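Local structure of mobilization protein A (Pseudomonas aeruginosa, 2NS6) at residues V38-S43 with Y106-H111; N67-K72 with I124-N129; E73-L78 with N117-L122; E102-T107 with Q154-L159. The protein nicks one DNA strand at the plasmid origin of transfer and, as part of the relaxosome, locally unwinds the DNA, launching conjugative transfer. All blocks are in the same frame, centred on the assembly; numbering follows the deposited sequence.

Contact 1: residues V38-S43 with Y106-H111. With MN (manganese (II) ion), chain B.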
loop_
_atom_site.group_PDB
_atom_site.type_symbol
_atom_site.label_atom_id
_atom_site.label_comp_id
_atom_site.label_asym_id
_atom_site.label_seq_id
_atom_site.Cartn_x
_atom_site.Cartn_y
_atom_site.Cartn_z
ATOM N N VAL A 38 12.263 5.401 9.558
ATOM C CA VAL A 38 11.877 5.347 8.141
ATOM C C VAL A 38 13.029 5.590 7.170
ATOM O O VAL A 38 13.627 6.664 7.153
ATOM C CB VAL A 38 10.766 6.365 7.804
ATOM C CG1 VAL A 38 10.305 6.165 6.348
ATOM C CG2 VAL A 38 9.602 6.187 8.743
ATOM N N LEU A 39 13.318 4.578 6.358
ATOM C CA LEU A 39 14.401 4.618 5.376
ATOM C C LEU A 39 13.918 5.020 3.983
ATOM O O LEU A 39 14.704 5.494 3.156
ATOM C CB LEU A 39 15.056 3.238 5.297
ATOM C CG LEU A 39 16.271 2.885 6.181
ATOM C CD1 LEU A 39 16.187 3.511 7.552
ATOM C CD2 LEU A 39 16.358 1.367 6.278
ATOM N N HIS A 40 12.625 4.826 3.730
ATOM C CA HIS A 40 12.032 5.145 2.440
ATOM C C HIS A 40 10.517 5.136 2.503
ATOM O O HIS A 40 9.925 4.354 3.240
ATOM C CB HIS A 40 12.465 4.124 1.394
ATOM C CG HIS A 40 11.837 4.335 0.050
ATOM N ND1 HIS A 40 12.086 5.452 -0.719
ATOM C CD2 HIS A 40 10.985 3.566 -0.672
ATOM C CE1 HIS A 40 11.418 5.360 -1.855
ATOM N NE2 HIS A 40 10.743 4.223 -1.852
ATOM N N ALA A 41 9.896 6.002 1.710
ATOM C CA ALA A 41 8.443 6.076 1.647
ATOM C C ALA A 41 8.043 6.492 0.237
ATOM O O ALA A 41 8.755 7.250 -0.408
ATOM C CB ALA A 41 7.920 7.082 2.662
ATOM N N GLU A 42 6.918 5.967 -0.241
ATOM C CA GLU A 42 6.398 6.302 -1.564
ATOM C C GLU A 42 4.942 5.851 -1.685
ATOM O O GLU A 42 4.513 4.902 -1.026
ATOM C CB GLU A 42 7.217 5.629 -2.684
ATOM C CG GLU A 42 7.097 4.103 -2.730
ATOM C CD GLU A 42 7.637 3.497 -4.031
ATOM O OE1 GLU A 42 6.839 3.252 -4.966
ATOM O OE2 GLU A 42 8.859 3.271 -4.119
ATOM N N SER A 43 4.183 6.552 -2.519
ATOM C CA SER A 43 2.789 6.206 -2.773
ATOM C C SER A 43 2.660 6.244 -4.286
ATOM O O SER A 43 3.571 6.708 -4.971
ATOM C CB SER A 43 1.828 7.226 -2.138
ATOM O OG SER A 43 1.946 7.237 -0.726
ATOM N N TYR A 106 -1.842 3.394 -3.264
ATOM C CA TYR A 106 -1.118 2.743 -2.186
ATOM C C TYR A 106 -0.086 3.679 -1.616
ATOM O O TYR A 106 0.265 4.678 -2.235
ATOM C CB TYR A 106 -0.404 1.482 -2.694
ATOM C CG TYR A 106 0.844 1.765 -3.510
ATOM C CD1 TYR A 106 2.077 1.990 -2.890
ATOM C CD2 TYR A 106 0.783 1.855 -4.895
ATOM C CE1 TYR A 106 3.218 2.300 -3.643
ATOM C CE2 TYR A 106 1.908 2.164 -5.653
ATOM C CZ TYR A 106 3.118 2.387 -5.027
ATOM O OH TYR A 106 4.216 2.721 -5.789
ATOM N N THR A 107 0.386 3.331 -0.421
ATOM C CA THR A 107 1.430 4.063 0.270
ATOM C C THR A 107 2.267 2.979 0.934
ATOM O O THR A 107 1.728 2.050 1.549
ATOM C CB THR A 107 0.869 5.013 1.356
ATOM O OG1 THR A 107 0.128 6.074 0.737
ATOM C CG2 THR A 107 2.001 5.622 2.170
ATOM N N LEU A 108 3.582 3.071 0.783
ATOM C CA LEU A 108 4.461 2.087 1.391
ATOM C C LEU A 108 5.611 2.790 2.074
ATOM O O LEU A 108 5.989 3.901 1.714
ATOM C CB LEU A 108 5.006 1.117 0.338
ATOM C CG LEU A 108 6.068 1.588 -0.653
ATOM C CD1 LEU A 108 7.449 1.435 -0.045
ATOM C CD2 LEU A 108 5.983 0.755 -1.929
ATOM N N ALA A 109 6.171 2.134 3.072
ATOM C CA ALA A 109 7.289 2.708 3.780
ATOM C C ALA A 109 8.217 1.559 4.144
ATOM O O ALA A 109 7.762 0.440 4.411
ATOM C CB ALA A 109 6.785 3.426 5.036
ATOM N N ILE A 110 9.513 1.826 4.121
ATOM C CA ILE A 110 10.517 0.824 4.489
ATOM C C ILE A 110 11.027 1.234 5.869
ATOM O O ILE A 110 11.342 2.402 6.090
ATOM C CB ILE A 110 11.716 0.812 3.487
ATOM C CG1 ILE A 110 11.294 0.150 2.168
ATOM C CG2 ILE A 110 12.910 0.070 4.112
ATOM C CD1 ILE A 110 12.345 0.226 1.052
ATOM N N HIS A 111 11.099 0.279 6.791
ATOM C CA HIS A 111 11.562 0.549 8.149
ATOM C C HIS A 111 12.877 -0.144 8.511
ATOM O O HIS A 111 13.182 -1.229 8.008
ATOM C CB HIS A 111 10.492 0.126 9.162
ATOM C CG HIS A 111 9.342 1.077 9.261
ATOM N ND1 HIS A 111 8.249 0.843 10.066
ATOM C CD2 HIS A 111 9.124 2.279 8.670
ATOM C CE1 HIS A 111 7.407 1.858 9.969
ATOM N NE2 HIS A 111 7.917 2.743 9.128
HETATM MN MN MN B . 7.732 -1.154 11.227
HETATM O O HOH W 1 9.419 -0.702 12.831
#
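Glu42 and Leu108 form a hydrogen-bonded pair in which each backbone amide reaches the other residue's carbonyl: Leu108 N gives to Glu42 O at 2.7 Å and Glu42 N to Leu108 O at 3.0 Å. The antiparallel ladder continues to His40 O, which accepts from Ile110 N, and to Ile110 O, which Leu39 N takes across a beta bulge. The Glu42 carboxylate is spoken for at both oxygens. Glu42 OE1 accepts from Tyr106 OH at 2.8 Å through its anti lone pair, near the plane of the phenol ring. Glu42 OE2 receives His40 NE2 at 3.1 Å, almost straight (178°) and in the imidazole plane, and also bonds Ser92 of helix 84-99. Glu42 CG, set between its backbone N and carbonyl carbon (chi1 67°), presses on Leu108 CG. On the opposite face, with Ala41 and Ala109, Ser43 OG and Thr107 OG1 share a 2.6 Å hydrogen bond, and Trp57 also bonds Thr107 OG1. His111 is satisfied at both nitrogens: ND1 binds manganese at 2.4 Å, while NE2 bonds the backbone oxygen of Ile25, which fixes the ring's rotation. An edge strand thus pairs with one that supplies a ligand to the three-histidine metal site of a relaxase.

Contact 2: residues N67-K72 with I124-N129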
loop_
_atom_site.group_PDB
_atom_site.type_symbol
_atom_site.label_atom_id
_atom_site.label_comp_id
_atom_site.label_asym_id
_atom_site.label_seq_id
_atom_site.Cartn_x
_atom_site.Cartn_y
_atom_site.Cartn_z
ATOM N N ASN A 67 -18.876 -0.113 7.329
ATOM C CA ASN A 67 -18.577 -1.503 7.022
ATOM C C ASN A 67 -17.786 -1.621 5.722
ATOM O O ASN A 67 -17.911 -2.607 4.991
ATOM C CB ASN A 67 -19.874 -2.312 6.924
ATOM C CG ASN A 67 -20.535 -2.526 8.278
ATOM O OD1 ASN A 67 -19.967 -3.168 9.172
ATOM N ND2 ASN A 67 -21.741 -1.987 8.439
ATOM N N GLY A 68 -16.977 -0.611 5.432
ATOM C CA GLY A 68 -16.176 -0.641 4.224
ATOM C C GLY A 68 -14.723 -0.924 4.550
ATOM O O GLY A 68 -14.291 -0.731 5.687
ATOM N N ARG A 69 -13.969 -1.381 3.555
ATOM C CA ARG A 69 -12.551 -1.695 3.727
ATOM C C ARG A 69 -11.691 -0.478 3.392
ATOM O O ARG A 69 -11.508 -0.136 2.220
ATOM C CB ARG A 69 -12.172 -2.869 2.813
ATOM C CG ARG A 69 -13.020 -4.128 3.015
ATOM C CD ARG A 69 -13.033 -5.012 1.761
ATOM N NE ARG A 69 -11.719 -5.575 1.433
ATOM C CZ ARG A 69 -11.147 -6.587 2.083
ATOM N NH1 ARG A 69 -11.771 -7.162 3.108
ATOM N NH2 ARG A 69 -9.958 -7.037 1.697
ATOM N N LEU A 70 -11.168 0.178 4.423
ATOM C CA LEU A 70 -10.329 1.358 4.238
ATOM C C LEU A 70 -9.036 1.037 3.486
ATOM O O LEU A 70 -8.577 1.826 2.655
ATOM C CB LEU A 70 -9.993 1.983 5.596
ATOM C CG LEU A 70 -11.182 2.562 6.379
ATOM C CD1 LEU A 70 -10.756 2.824 7.806
ATOM C CD2 LEU A 70 -11.677 3.858 5.712
ATOM N N PHE A 71 -8.455 -0.124 3.776
ATOM C CA PHE A 71 -7.223 -0.535 3.116
ATOM C C PHE A 71 -6.796 -1.935 3.547
ATOM O O PHE A 71 -7.253 -2.453 4.560
ATOM C CB PHE A 71 -6.102 0.468 3.423
ATOM C CG PHE A 71 -5.766 0.561 4.877
ATOM C CD1 PHE A 71 -4.895 -0.354 5.463
ATOM C CD2 PHE A 71 -6.361 1.527 5.678
ATOM C CE1 PHE A 71 -4.625 -0.309 6.825
ATOM C CE2 PHE A 71 -6.099 1.583 7.044
ATOM C CZ PHE A 71 -5.231 0.663 7.620
ATOM N N LYS A 72 -5.921 -2.533 2.748
ATOM C CA LYS A 72 -5.369 -3.855 3.005
ATOM C C LYS A 72 -3.897 -3.604 3.323
ATOM O O LYS A 72 -3.126 -3.166 2.461
ATOM C CB LYS A 72 -5.490 -4.723 1.751
ATOM C CG LYS A 72 -4.976 -6.160 1.889
ATOM C CD LYS A 72 -5.852 -6.986 2.813
ATOM C CE LYS A 72 -5.437 -8.448 2.834
ATOM N NZ LYS A 72 -5.783 -9.147 1.559
ATOM N N ILE A 124 -2.780 -0.790 0.821
ATOM C CA ILE A 124 -3.422 -0.763 -0.485
ATOM C C ILE A 124 -4.897 -0.452 -0.394
ATOM O O ILE A 124 -5.635 -1.101 0.352
ATOM C CB ILE A 124 -3.298 -2.123 -1.168
ATOM C CG1 ILE A 124 -1.849 -2.601 -1.095
ATOM C CG2 ILE A 124 -3.782 -2.032 -2.604
ATOM C CD1 ILE A 124 -1.635 -3.940 -1.752
ATOM N N SER A 125 -5.324 0.550 -1.156
ATOM C CA SER A 125 -6.728 0.944 -1.201
ATOM C C SER A 125 -7.368 0.094 -2.290
ATOM O O SER A 125 -6.875 0.047 -3.419
ATOM C CB SER A 125 -6.847 2.423 -1.572
ATOM O OG SER A 125 -8.185 2.753 -1.897
ATOM N N GLU A 126 -8.464 -0.575 -1.954
ATOM C CA GLU A 126 -9.144 -1.432 -2.914
ATOM C C GLU A 126 -10.123 -0.687 -3.808
ATOM O O GLU A 126 -11.283 -1.082 -3.946
ATOM C CB GLU A 126 -9.849 -2.573 -2.180
ATOM C CG GLU A 126 -8.885 -3.605 -1.624
ATOM C CD GLU A 126 -9.517 -4.447 -0.536
ATOM O OE1 GLU A 126 -9.474 -5.688 -0.638
ATOM O OE2 GLU A 126 -10.053 -3.854 0.421
ATOM N N ARG A 127 -9.632 0.390 -4.413
ATOM C CA ARG A 127 -10.404 1.224 -5.328
ATOM C C ARG A 127 -9.604 1.302 -6.612
ATOM O O ARG A 127 -8.409 1.582 -6.594
ATOM C CB ARG A 127 -10.587 2.634 -4.756
ATOM C CG ARG A 127 -11.453 2.687 -3.505
ATOM C CD ARG A 127 -12.938 2.657 -3.871
ATOM N NE ARG A 127 -13.803 2.543 -2.700
ATOM C CZ ARG A 127 -15.112 2.760 -2.721
ATOM N NH1 ARG A 127 -15.703 3.109 -3.854
ATOM N NH2 ARG A 127 -15.831 2.617 -1.618
ATOM N N ILE A 128 -10.272 1.055 -7.728
ATOM C CA ILE A 128 -9.633 1.066 -9.031
ATOM C C ILE A 128 -9.536 2.469 -9.610
ATOM O O ILE A 128 -10.556 3.123 -9.856
ATOM C CB ILE A 128 -10.424 0.171 -10.003
ATOM C CG1 ILE A 128 -10.502 -1.244 -9.429
ATOM C CG2 ILE A 128 -9.780 0.181 -11.384
ATOM C CD1 ILE A 128 -11.448 -2.171 -10.165
ATOM N N ASN A 129 -8.316 2.942 -9.835
ATOM C CA ASN A 129 -8.174 4.265 -10.414
ATOM C C ASN A 129 -8.304 4.145 -11.927
ATOM O O ASN A 129 -7.377 3.703 -12.608
ATOM C CB ASN A 129 -6.827 4.888 -10.066
ATOM C CG ASN A 129 -6.760 6.354 -10.458
ATOM O OD1 ASN A 129 -7.515 6.809 -11.316
ATOM N ND2 ASN A 129 -5.854 7.095 -9.841
HETATM O O HOH W 2 -9.564 -1.083 0.559
HETATM O O HOH W 3 -12.342 1.877 0.017
HETATM O O HOH W 4 -9.750 2.610 0.178
#
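Arg69 and Glu126 meet in a two-pronged, side-on salt bridge, a worked case of matched bent and straight chains. Arg69 turns at chi3 (65°), which swings its guanidinium edge round to the carboxylate, whereas Glu126 runs out extended beyond CG. Arg69 NE lies 2.6 Å from Glu126 OE2, and Arg69 NH2 2.7 Å from Glu126 OE1. Both oxygens are met on their syn sides; the flat groups are twisted by 47°, and the NE bond is bent (137° at the hydrogen). Glu126 centres an inverse gamma turn just after strand 117-124, its side chain directed back to Arg69. The backbones join through one antiparallel hydrogen-bonded pair, Lys72 N giving to Ile124 O at 2.8 Å and Ile124 N to Lys72 O at 2.9 Å. Phe71 CB rests against Ile124 O, its ring on Trp57. Ser125 OG bonds Tyr56 and a water that reaches Leu70 O. A second water accepts from Glu126 N and donates to Arg69 O and Glu126 OE2. Lys72, bent at chi2 and chi4, has its NZ 5.5 Å from Glu126 OE1, short of contact. Two arginine nitrogens and a water around this buried carboxylate would be expected to favour its ionised form, the more so beside this lysine.

Contact 3: residues E73-L78 with N117-L122. With MN (manganese (II) ion), chain B.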
loop_
_atom_site.group_PDB
_atom_site.type_symbol
_atom_site.label_atom_id
_atom_site.label_comp_id
_atom_site.label_asym_id
_atom_site.label_seq_id
_atom_site.Cartn_x
_atom_site.Cartn_y
_atom_site.Cartn_z
ATOM N N GLU A 73 -3.517 -3.870 4.564
ATOM C CA GLU A 73 -2.145 -3.667 5.011
ATOM C C GLU A 73 -1.319 -4.928 4.832
ATOM O O GLU A 73 -1.689 -6.001 5.307
ATOM C CB GLU A 73 -2.138 -3.262 6.482
ATOM C CG GLU A 73 -0.756 -3.224 7.122
ATOM C CD GLU A 73 -0.792 -2.602 8.503
ATOM O OE1 GLU A 73 -1.605 -3.056 9.334
ATOM O OE2 GLU A 73 -0.006 -1.659 8.750
ATOM N N VAL A 74 -0.195 -4.796 4.146
ATOM C CA VAL A 74 0.684 -5.930 3.916
ATOM C C VAL A 74 2.040 -5.627 4.549
ATOM O O VAL A 74 2.521 -4.492 4.482
ATOM C CB VAL A 74 0.876 -6.193 2.408
ATOM C CG1 VAL A 74 1.731 -7.433 2.202
ATOM C CG2 VAL A 74 -0.476 -6.371 1.728
ATOM N N GLU A 75 2.642 -6.637 5.174
ATOM C CA GLU A 75 3.952 -6.473 5.810
ATOM C C GLU A 75 4.893 -7.595 5.400
ATOM O O GLU A 75 4.537 -8.774 5.472
ATOM C CB GLU A 75 3.835 -6.464 7.336
ATOM C CG GLU A 75 5.103 -5.951 8.017
ATOM C CD GLU A 75 4.984 -5.872 9.530
ATOM O OE1 GLU A 75 3.903 -5.493 10.029
ATOM O OE2 GLU A 75 5.982 -6.172 10.217
ATOM N N PHE A 76 6.096 -7.231 4.975
ATOM C CA PHE A 76 7.069 -8.233 4.560
ATOM C C PHE A 76 8.502 -7.848 4.913
ATOM O O PHE A 76 8.885 -6.684 4.822
ATOM C CB PHE A 76 6.944 -8.502 3.053
ATOM C CG PHE A 76 6.827 -7.262 2.205
ATOM C CD1 PHE A 76 5.630 -6.553 2.139
ATOM C CD2 PHE A 76 7.919 -6.794 1.485
ATOM C CE1 PHE A 76 5.524 -5.404 1.359
ATOM C CE2 PHE A 76 7.822 -5.645 0.701
ATOM C CZ PHE A 76 6.624 -4.946 0.644
ATOM N N ALA A 77 9.286 -8.835 5.336
ATOM C CA ALA A 77 10.676 -8.602 5.699
ATOM C C ALA A 77 11.506 -8.412 4.433
ATOM O O ALA A 77 11.194 -8.988 3.388
ATOM C CB ALA A 77 11.213 -9.793 6.508
ATOM N N LEU A 78 12.557 -7.605 4.533
ATOM C CA LEU A 78 13.452 -7.330 3.402
ATOM C C LEU A 78 14.809 -8.024 3.603
ATOM O O LEU A 78 15.309 -8.104 4.721
ATOM C CB LEU A 78 13.667 -5.817 3.264
ATOM C CG LEU A 78 12.457 -4.969 2.851
ATOM C CD1 LEU A 78 12.772 -3.498 3.035
ATOM C CD2 LEU A 78 12.094 -5.266 1.391
ATOM N N ASN A 117 16.630 -6.274 10.970
ATOM C CA ASN A 117 15.311 -6.679 10.503
ATOM C C ASN A 117 14.582 -5.616 9.666
ATOM O O ASN A 117 13.518 -5.131 10.051
ATOM C CB ASN A 117 14.448 -7.094 11.708
ATOM C CG ASN A 117 15.092 -8.199 12.540
ATOM O OD1 ASN A 117 15.298 -9.319 12.061
ATOM N ND2 ASN A 117 15.419 -7.885 13.790
ATOM N N PRO A 118 15.162 -5.226 8.520
ATOM C CA PRO A 118 14.525 -4.223 7.660
ATOM C C PRO A 118 13.213 -4.806 7.147
ATOM O O PRO A 118 13.166 -5.967 6.745
ATOM C CB PRO A 118 15.539 -4.040 6.532
ATOM C CG PRO A 118 16.842 -4.340 7.193
ATOM C CD PRO A 118 16.508 -5.557 8.023
ATOM N N HIS A 119 12.146 -4.016 7.173
ATOM C CA HIS A 119 10.850 -4.494 6.698
ATOM C C HIS A 119 10.053 -3.398 5.995
ATOM O O HIS A 119 10.365 -2.207 6.105
ATOM C CB HIS A 119 10.034 -5.080 7.861
ATOM C CG HIS A 119 9.880 -4.148 9.022
ATOM N ND1 HIS A 119 10.906 -3.883 9.900
ATOM C CD2 HIS A 119 8.826 -3.403 9.434
ATOM C CE1 HIS A 119 10.494 -3.012 10.804
ATOM N NE2 HIS A 119 9.235 -2.705 10.543
ATOM N N CYS A 120 9.011 -3.810 5.280
ATOM C CA CYS A 120 8.182 -2.875 4.533
ATOM C C CYS A 120 6.699 -2.923 4.895
ATOM O O CYS A 120 6.108 -3.998 4.972
ATOM C CB CYS A 120 8.346 -3.148 3.035
ATOM S SG CYS A 120 7.353 -2.074 1.978
ATOM N N HIS A 121 6.100 -1.759 5.134
ATOM C CA HIS A 121 4.672 -1.684 5.445
ATOM C C HIS A 121 4.028 -1.142 4.172
ATOM O O HIS A 121 4.488 -0.150 3.621
ATOM C CB HIS A 121 4.406 -0.724 6.608
ATOM C CG HIS A 121 4.866 -1.235 7.938
ATOM N ND1 HIS A 121 4.058 -1.979 8.770
ATOM C CD2 HIS A 121 6.053 -1.111 8.578
ATOM C CE1 HIS A 121 4.728 -2.289 9.867
ATOM N NE2 HIS A 121 5.940 -1.774 9.774
ATOM N N LEU A 122 2.975 -1.794 3.699
ATOM C CA LEU A 122 2.331 -1.343 2.474
ATOM C C LEU A 122 0.818 -1.376 2.605
ATOM O O LEU A 122 0.229 -2.429 2.850
ATOM C CB LEU A 122 2.804 -2.219 1.302
ATOM C CG LEU A 122 2.338 -2.063 -0.153
ATOM C CD1 LEU A 122 1.255 -3.065 -0.406
ATOM C CD2 LEU A 122 1.893 -0.653 -0.475
HETATM MN MN MN B . 7.732 -1.154 11.227
HETATM O O HOH W 1 9.419 -0.702 12.831
#
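Strands 73-77 and 117-122 run antiparallel, their axes 4.7 Å apart at closest and inclined at 161°, with paired amides and carbonyls at Val74-Leu122 and Phe76-Cys120 and a further bond from Leu78 N to Pro118 O. On the face that carries Phe76, Cys120 lies over the ring. Cys120 CB stands 3.7 Å from the centroid of the Phe76 ring, 26° off its normal, in a CH-pi contact, while Cys120 SG makes an oblique sulfur-aromatic contact, 3.2 Å from Phe76 CZ. Leu122 CB sits instead at the edge of that ring, and Trp172 and Phe94 from flanking helices meet the same phenyl. These strands belong to the five-stranded antiparallel sheet of the relaxase domain, and their other face carries the metal-binding histidines. His119 NE2 and His121 NE2 bind manganese at 2.3 Å and 2.4 Å, and His111 from the adjoining strand and a water are also ligands. With its CG between backbone N and carbonyl carbon (chi1 54°), His119 directs ND1 to Asn117 O, 2.9 Å away and in the ring plane; this second-shell bond sets the ring's rotation. Glu75 runs alongside His121, its CG over one imidazole face and its OE1 3.3 Å from His121 CE1. Glu73 extends beside the same histidine, but its carboxylate forms a salt bridge with Lys21. His121 ND1, buried by the contact, has no hydrogen-bonding partner in the model.

Contact 4: residues E102-T107 with Q154-L159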
loop_
_atom_site.group_PDB
_atom_site.type_symbol
_atom_site.label_atom_id
_atom_site.label_comp_id
_atom_site.label_asym_id
_atom_site.label_seq_id
_atom_site.Cartn_x
_atom_site.Cartn_y
_atom_site.Cartn_z
ATOM N N GLU A 102 -4.584 -2.778 -11.806
ATOM C CA GLU A 102 -5.780 -1.967 -11.593
ATOM C C GLU A 102 -5.537 -0.585 -11.004
ATOM O O GLU A 102 -6.487 0.091 -10.600
ATOM C CB GLU A 102 -6.749 -2.726 -10.681
ATOM C CG GLU A 102 -7.117 -4.105 -11.200
ATOM C CD GLU A 102 -8.196 -4.766 -10.382
ATOM O OE1 GLU A 102 -7.901 -5.277 -9.284
ATOM O OE2 GLU A 102 -9.353 -4.763 -10.834
ATOM N N ARG A 103 -4.275 -0.169 -10.966
ATOM C CA ARG A 103 -3.881 1.122 -10.404
ATOM C C ARG A 103 -4.570 1.440 -9.090
ATOM O O ARG A 103 -5.296 2.432 -8.962
ATOM C CB ARG A 103 -4.113 2.241 -11.406
ATOM C CG ARG A 103 -3.137 2.170 -12.540
ATOM C CD ARG A 103 -3.200 3.394 -13.397
ATOM N NE ARG A 103 -2.162 3.378 -14.416
ATOM C CZ ARG A 103 -2.342 3.824 -15.650
ATOM N NH1 ARG A 103 -3.528 4.314 -16.002
ATOM N NH2 ARG A 103 -1.346 3.778 -16.523
ATOM N N LEU A 104 -4.322 0.578 -8.110
ATOM C CA LEU A 104 -4.874 0.731 -6.773
ATOM C C LEU A 104 -3.989 1.721 -6.020
ATOM O O LEU A 104 -2.769 1.540 -5.943
ATOM C CB LEU A 104 -4.869 -0.621 -6.048
ATOM C CG LEU A 104 -5.537 -1.794 -6.774
ATOM C CD1 LEU A 104 -5.309 -3.085 -5.999
ATOM C CD2 LEU A 104 -7.014 -1.525 -6.936
ATOM N N PRO A 105 -4.582 2.791 -5.472
ATOM C CA PRO A 105 -3.743 3.744 -4.740
ATOM C C PRO A 105 -3.067 3.000 -3.595
ATOM O O PRO A 105 -3.642 2.071 -3.027
ATOM C CB PRO A 105 -4.748 4.781 -4.240
ATOM C CG PRO A 105 -5.823 4.755 -5.324
ATOM C CD PRO A 105 -5.975 3.273 -5.571
ATOM N N TYR A 106 -1.842 3.394 -3.264
ATOM C CA TYR A 106 -1.118 2.743 -2.186
ATOM C C TYR A 106 -0.086 3.679 -1.616
ATOM O O TYR A 106 0.265 4.678 -2.235
ATOM C CB TYR A 106 -0.404 1.482 -2.694
ATOM C CG TYR A 106 0.844 1.765 -3.510
ATOM C CD1 TYR A 106 2.077 1.990 -2.890
ATOM C CD2 TYR A 106 0.783 1.855 -4.895
ATOM C CE1 TYR A 106 3.218 2.300 -3.643
ATOM C CE2 TYR A 106 1.908 2.164 -5.653
ATOM C CZ TYR A 106 3.118 2.387 -5.027
ATOM O OH TYR A 106 4.216 2.721 -5.789
ATOM N N THR A 107 0.386 3.331 -0.421
ATOM C CA THR A 107 1.430 4.063 0.270
ATOM C C THR A 107 2.267 2.979 0.934
ATOM O O THR A 107 1.728 2.050 1.549
ATOM C CB THR A 107 0.869 5.013 1.356
ATOM O OG1 THR A 107 0.128 6.074 0.737
ATOM C CG2 THR A 107 2.001 5.622 2.170
ATOM N N GLN A 154 -14.623 2.311 -8.710
ATOM C CA GLN A 154 -15.065 0.928 -8.582
ATOM C C GLN A 154 -14.162 0.181 -7.608
ATOM O O GLN A 154 -12.955 0.430 -7.554
ATOM C CB GLN A 154 -15.043 0.240 -9.955
ATOM C CG GLN A 154 -15.406 -1.243 -9.936
ATOM C CD GLN A 154 -15.475 -1.857 -11.335
ATOM O OE1 GLN A 154 -14.660 -1.543 -12.206
ATOM N NE2 GLN A 154 -16.440 -2.749 -11.546
ATOM N N LYS A 155 -14.753 -0.716 -6.825
ATOM C CA LYS A 155 -13.991 -1.504 -5.863
ATOM C C LYS A 155 -13.429 -2.742 -6.552
ATOM O O LYS A 155 -13.980 -3.206 -7.547
ATOM C CB LYS A 155 -14.891 -1.942 -4.704
ATOM C CG LYS A 155 -15.249 -0.849 -3.697
ATOM C CD LYS A 155 -16.351 -1.335 -2.751
ATOM C CE LYS A 155 -16.586 -0.382 -1.574
ATOM N NZ LYS A 155 -15.490 -0.407 -0.548
ATOM N N THR A 156 -12.315 -3.264 -6.047
ATOM C CA THR A 156 -11.746 -4.468 -6.632
ATOM C C THR A 156 -11.897 -5.628 -5.666
ATOM O O THR A 156 -11.862 -5.443 -4.449
ATOM C CB THR A 156 -10.263 -4.316 -6.988
ATOM O OG1 THR A 156 -9.799 -5.542 -7.569
ATOM C CG2 THR A 156 -9.431 -4.002 -5.758
ATOM N N GLU A 157 -12.072 -6.826 -6.212
ATOM C CA GLU A 157 -12.223 -8.015 -5.389
ATOM C C GLU A 157 -10.951 -8.856 -5.425
ATOM O O GLU A 157 -10.872 -9.891 -4.769
ATOM C CB GLU A 157 -13.383 -8.874 -5.904
ATOM C CG GLU A 157 -14.688 -8.120 -6.148
ATOM C CD GLU A 157 -15.194 -7.415 -4.920
ATOM O OE1 GLU A 157 -15.351 -8.075 -3.873
ATOM O OE2 GLU A 157 -15.443 -6.192 -4.999
ATOM N N ALA A 158 -9.956 -8.402 -6.180
ATOM C CA ALA A 158 -8.704 -9.137 -6.336
ATOM C C ALA A 158 -7.945 -9.504 -5.064
ATOM O O ALA A 158 -7.170 -10.464 -5.060
ATOM C CB ALA A 158 -7.776 -8.370 -7.284
ATOM N N LEU A 159 -8.146 -8.750 -3.990
ATOM C CA LEU A 159 -7.447 -9.031 -2.736
ATOM C C LEU A 159 -8.237 -9.879 -1.733
ATOM O O LEU A 159 -7.754 -10.123 -0.629
ATOM C CB LEU A 159 -7.044 -7.719 -2.062
ATOM C CG LEU A 159 -5.805 -6.964 -2.567
ATOM C CD1 LEU A 159 -5.720 -6.976 -4.081
ATOM C CD2 LEU A 159 -5.852 -5.556 -2.020
#
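An ST turn at Thr156, in the loop leading toward helix 164-181, docks against the segment that enters strand 106-113. Its hydroxyl illustrates how one polar atom can serve two partners at once. Thr156 OG1 donates to Glu102 OE1 at 2.6 Å, and the same oxygen accepts from Ala158 N at 3.2 Å, with an N-H...O angle of 166°. The first bond ties the two segments together; the second closes the turn. Glu102 reaches across with its chain extended beyond CG, and its carboxylate comes obliquely to the threonine. OE1 is met on its syn side, with the hydroxyl 20° out of the carboxylate plane. Ala158 CB lies 3.7 Å from Glu102 OE1, so the methyl group at the end of the turn flanks the oxygen that the threonine grips.

Thr156 places OG1 anti to its own nitrogen (chi1 -179°), a setting that divides its two branches between polar and apolar neighbours. The hydroxyl meets Glu102, whereas the methyl turns to Leu104. There Thr156 CG2 touches Leu104 CD2 at 3.7 Å, the side chains crossing at about a right angle. The other Leu104 branch faces Leu159, with CD1 atoms 4.4 Å apart in a looser apolar contact. This joins the loop to the start of an inner strand of the antiparallel sheet: Leu104 and Leu159 both also pack on Ile124 of the neighbouring strand 117-124, and Leu104 touches Thr99 of helix 84-99. Leu104 O bonds His45 ND1, and His45 is itself a ligand of a manganese ion separate from that of the three-histidine site.

Overall arrangement
From the N terminus, strand 38-44 waits through helix 53-63, strand 71-77 and helix 84-99 before contact 1 closes the loop with strand 106-113. Contact 2 opens inside that loop, at 67-72, and closes beyond it at 124-129, so the two cross. Contact 3 is nested within contact 2, and it too crosses contact 1. Backbone bonds such as His111 N to His119 O (2.7 Å) join contacts 1 and 3 around one manganese. Contact 4 starts on the segment where contact 1 ends and crosses contacts 2 and 3. With contact 2, its centre about 6 Å away, it ties the loops at 124-129 and 154-159 to the end of the sheet away from the three-histidine manganese.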